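Local coordinates for protein terminal oxygenase component of carbazole 1,9a-dioxygenase (Sphingomonas, PDB 3GKQ) that probably dihydroxylates carbazole at the angular position, passing electrons from its Rieske [2Fe-2S] cluster to a non-heme iron, at residues Leu57-Asp62 with Tyr100-Gly105. Sequence-based numbering, arbitrary orientation.
Sequences LLNRVD and YRWDNG
W102 lies against N59, L57 and V61 in a buried, mainly apolar contact between two small antiparallel sheets of the Rieske domain, with no hydrogen bond running between the segments. N59 covers one face of the indole: its CB makes a CH-pi contact 3.4 Å from the centroid of the six-membered ring of W102, almost exactly on the ring normal (4°). With N59 CG anti to the backbone N (chi1 -170°), the amide runs on over the same face, from the six-membered ring toward the NE1-CE2 edge, its plane inclined by 56° to the indole. ND2 of N59 comes to rest above the plane, offset toward the rim, 3.3 Å from W102 NE1; both are donors, so this is van der Waals contact. L57 and V61, the neighbours of N59 on the same side of the strand, meet the two ends of the indole: CD1 of L57 touches CH2 of W102 at 3.6 Å, and CG2 of V61 reaches CD1 of W102 at 4.1 Å. The contact joins the base sheet of the Rieske fold, with 54-61 as its middle strand, to the cluster-binding subdomain, whose loops carry the ligands C72, H74, C93 and H96. W102 follows strand 98-101, in the turn leading to 107-110, and also packs on I68 and I91, one from each sheet. Within this turn R101 grips D103 side-on, NE to OD1 and NH2 to OD2, the latter a 2.7 Å salt bridge, while R101 NH1 pairs with E245 of a neighbouring subunit. The [2Fe-2S] cluster lies about 11 Å from the side chain of L57.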
ATOM      1  N   LEU A  57      22.451  13.411   4.885  1.00 28.96           N
ATOM      2  CA  LEU A  57      22.256  14.821   4.560  1.00 29.61           C
ATOM      3  C   LEU A  57      23.592  15.388   4.088  1.00 29.11           C
ATOM      4  O   LEU A  57      24.598  15.309   4.799  1.00 28.39           O
ATOM      5  CB  LEU A  57      21.779  15.610   5.784  1.00 29.97           C
ATOM      6  CG  LEU A  57      20.647  16.632   5.586  1.00 34.31           C
ATOM      7  CD1 LEU A  57      20.733  17.666   6.700  1.00 31.34           C
ATOM      8  CD2 LEU A  57      20.725  17.314   4.225  1.00 30.96           C
ATOM      9  N   LEU A  58      23.597  15.957   2.890  1.00 29.12           N
ATOM     10  CA  LEU A  58      24.813  16.527   2.321  1.00 30.22           C
ATOM     11  C   LEU A  58      24.795  18.054   2.357  1.00 31.35           C
ATOM     12  O   LEU A  58      23.737  18.675   2.352  1.00 31.42           O
ATOM     13  CB  LEU A  58      24.966  16.088   0.863  1.00 30.90           C
ATOM     14  CG  LEU A  58      24.840  14.607   0.501  1.00 28.99           C
ATOM     15  CD1 LEU A  58      24.875  14.466  -1.018  1.00 28.26           C
ATOM     16  CD2 LEU A  58      25.957  13.814   1.148  1.00 29.05           C
ATOM     17  N   ASN A  59      25.980  18.651   2.391  1.00 33.67           N
ATOM     18  CA  ASN A  59      26.103  20.100   2.371  1.00 34.79           C
ATOM     19  C   ASN A  59      27.515  20.466   1.959  1.00 35.54           C
ATOM     20  O   ASN A  59      28.461  19.711   2.201  1.00 36.33           O
ATOM     21  CB  ASN A  59      25.780  20.717   3.734  1.00 34.31           C
ATOM     22  CG  ASN A  59      25.667  22.237   3.670  1.00 35.67           C
ATOM     23  OD1 ASN A  59      25.272  22.800   2.642  1.00 35.20           O
ATOM     24  ND2 ASN A  59      25.994  22.906   4.770  1.00 34.28           N
ATOM     25  N   ARG A  60      27.645  21.616   1.313  1.00 35.38           N
ATOM     26  CA  ARG A  60      28.940  22.099   0.870  1.00 36.30           C
ATOM     27  C   ARG A  60      29.282  23.344   1.681  1.00 36.84           C
ATOM     28  O   ARG A  60      28.566  24.347   1.634  1.00 35.79           O
ATOM     29  CB  ARG A  60      28.884  22.413  -0.625  1.00 35.83           C
ATOM     30  CG  ARG A  60      30.130  23.059  -1.190  1.00 37.57           C
ATOM     31  CD  ARG A  60      30.124  22.961  -2.704  1.00 39.02           C
ATOM     32  NE  ARG A  60      31.163  22.043  -3.143  1.00 42.47           N
ATOM     33  CZ  ARG A  60      30.977  21.024  -3.971  1.00 40.73           C
ATOM     34  NH1 ARG A  60      29.778  20.762  -4.476  1.00 40.27           N
ATOM     35  NH2 ARG A  60      32.006  20.263  -4.291  1.00 43.34           N
ATOM     36  N   VAL A  61      30.363  23.254   2.448  1.00 38.75           N
ATOM     37  CA  VAL A  61      30.811  24.357   3.292  1.00 38.92           C
ATOM     38  C   VAL A  61      32.224  24.742   2.877  1.00 39.85           C
ATOM     39  O   VAL A  61      33.152  23.933   2.966  1.00 39.27           O
ATOM     40  CB  VAL A  61      30.809  23.949   4.778  1.00 38.38           C
ATOM     41  CG1 VAL A  61      31.199  25.140   5.645  1.00 38.26           C
ATOM     42  CG2 VAL A  61      29.433  23.431   5.168  1.00 38.67           C
ATOM     43  N   ASP A  62      32.381  25.986   2.434  1.00 41.36           N
ATOM     44  CA  ASP A  62      33.671  26.476   1.970  1.00 42.10           C
ATOM     45  C   ASP A  62      34.182  25.549   0.874  1.00 40.49           C
ATOM     46  O   ASP A  62      35.333  25.117   0.892  1.00 40.21           O
ATOM     47  CB  ASP A  62      34.684  26.547   3.118  1.00 45.16           C
ATOM     48  CG  ASP A  62      34.303  27.579   4.168  1.00 49.66           C
ATOM     49  OD1 ASP A  62      33.768  28.644   3.784  1.00 51.70           O
ATOM     50  OD2 ASP A  62      34.546  27.332   5.370  1.00 52.21           O
ATOM     51  N   TYR A 100      24.732  20.400  15.440  1.00 28.60           N
ATOM     52  CA  TYR A 100      25.852  19.553  15.039  1.00 27.24           C
ATOM     53  C   TYR A 100      26.736  20.174  13.961  1.00 27.09           C
ATOM     54  O   TYR A 100      26.251  20.898  13.096  1.00 27.39           O
ATOM     55  CB  TYR A 100      25.335  18.213  14.488  1.00 28.04           C
ATOM     56  CG  TYR A 100      24.205  17.564  15.267  1.00 27.41           C
ATOM     57  CD1 TYR A 100      22.880  17.958  15.077  1.00 26.74           C
ATOM     58  CD2 TYR A 100      24.462  16.529  16.164  1.00 25.06           C
ATOM     59  CE1 TYR A 100      21.834  17.323  15.763  1.00 26.39           C
ATOM     60  CE2 TYR A 100      23.430  15.893  16.851  1.00 25.98           C
ATOM     61  CZ  TYR A 100      22.123  16.289  16.647  1.00 25.58           C
ATOM     62  OH  TYR A 100      21.111  15.645  17.322  1.00 24.82           O
ATOM     63  N   ARG A 101      28.028  19.861  14.002  1.00 27.37           N
ATOM     64  CA  ARG A 101      28.961  20.354  12.993  1.00 28.89           C
ATOM     65  C   ARG A 101      28.923  19.417  11.789  1.00 30.93           C
ATOM     66  O   ARG A 101      28.861  18.190  11.949  1.00 29.06           O
ATOM     67  CB  ARG A 101      30.394  20.388  13.536  1.00 31.58           C
ATOM     68  CG  ARG A 101      30.699  21.514  14.528  1.00 32.48           C
ATOM     69  CD  ARG A 101      32.177  21.485  14.910  1.00 34.06           C
ATOM     70  NE  ARG A 101      33.051  21.663  13.750  1.00 32.58           N
ATOM     71  CZ  ARG A 101      33.421  22.843  13.256  1.00 34.87           C
ATOM     72  NH1 ARG A 101      33.004  23.970  13.817  1.00 34.35           N
ATOM     73  NH2 ARG A 101      34.209  22.899  12.190  1.00 33.69           N
ATOM     74  N   TRP A 102      28.978  19.992  10.590  1.00 30.61           N
ATOM     75  CA  TRP A 102      28.963  19.203   9.367  1.00 31.33           C
ATOM     76  C   TRP A 102      30.210  18.345   9.199  1.00 33.33           C
ATOM     77  O   TRP A 102      30.123  17.198   8.754  1.00 32.66           O
ATOM     78  CB  TRP A 102      28.835  20.103   8.134  1.00 29.49           C
ATOM     79  CG  TRP A 102      27.505  20.758   7.972  1.00 30.19           C
ATOM     80  CD1 TRP A 102      27.179  22.048   8.280  1.00 29.55           C
ATOM     81  CD2 TRP A 102      26.313  20.159   7.443  1.00 31.45           C
ATOM     82  NE1 TRP A 102      25.859  22.294   7.974  1.00 29.50           N
ATOM     83  CE2 TRP A 102      25.302  21.149   7.460  1.00 30.69           C
ATOM     84  CE3 TRP A 102      25.999  18.879   6.959  1.00 32.96           C
ATOM     85  CZ2 TRP A 102      24.001  20.901   7.011  1.00 32.39           C
ATOM     86  CZ3 TRP A 102      24.698  18.632   6.510  1.00 32.30           C
ATOM     87  CH2 TRP A 102      23.719  19.639   6.541  1.00 31.70           C
ATOM     88  N   ASP A 103      31.373  18.890   9.553  1.00 33.28           N
ATOM     89  CA  ASP A 103      32.612  18.147   9.367  1.00 34.33           C
ATOM     90  C   ASP A 103      32.823  16.921  10.248  1.00 33.95           C
ATOM     91  O   ASP A 103      33.447  15.959   9.808  1.00 34.41           O
ATOM     92  CB  ASP A 103      33.836  19.084   9.454  1.00 36.16           C
ATOM     93  CG  ASP A 103      33.970  19.782  10.799  1.00 37.80           C
ATOM     94  OD1 ASP A 103      33.156  19.539  11.712  1.00 38.13           O
ATOM     95  OD2 ASP A 103      34.916  20.587  10.936  1.00 38.31           O
ATOM     96  N   ASN A 104      32.302  16.929  11.470  1.00 32.92           N
ATOM     97  CA  ASN A 104      32.485  15.775  12.344  1.00 32.50           C
ATOM     98  C   ASN A 104      31.213  15.291  13.040  1.00 30.73           C
ATOM     99  O   ASN A 104      31.269  14.393  13.877  1.00 29.89           O
ATOM    100  CB  ASN A 104      33.564  16.066  13.400  1.00 34.30           C
ATOM    101  CG  ASN A 104      33.220  17.257  14.280  1.00 35.53           C
ATOM    102  OD1 ASN A 104      32.058  17.649  14.397  1.00 33.75           O
ATOM    103  ND2 ASN A 104      34.238  17.832  14.917  1.00 36.66           N
ATOM    104  N   GLY A 105      30.075  15.885  12.692  1.00 29.68           N
ATOM    105  CA  GLY A 105      28.808  15.491  13.289  1.00 30.08           C
ATOM    106  C   GLY A 105      28.654  15.707  14.789  1.00 30.21           C
ATOM    107  O   GLY A 105      27.619  15.358  15.362  1.00 28.63           O
TER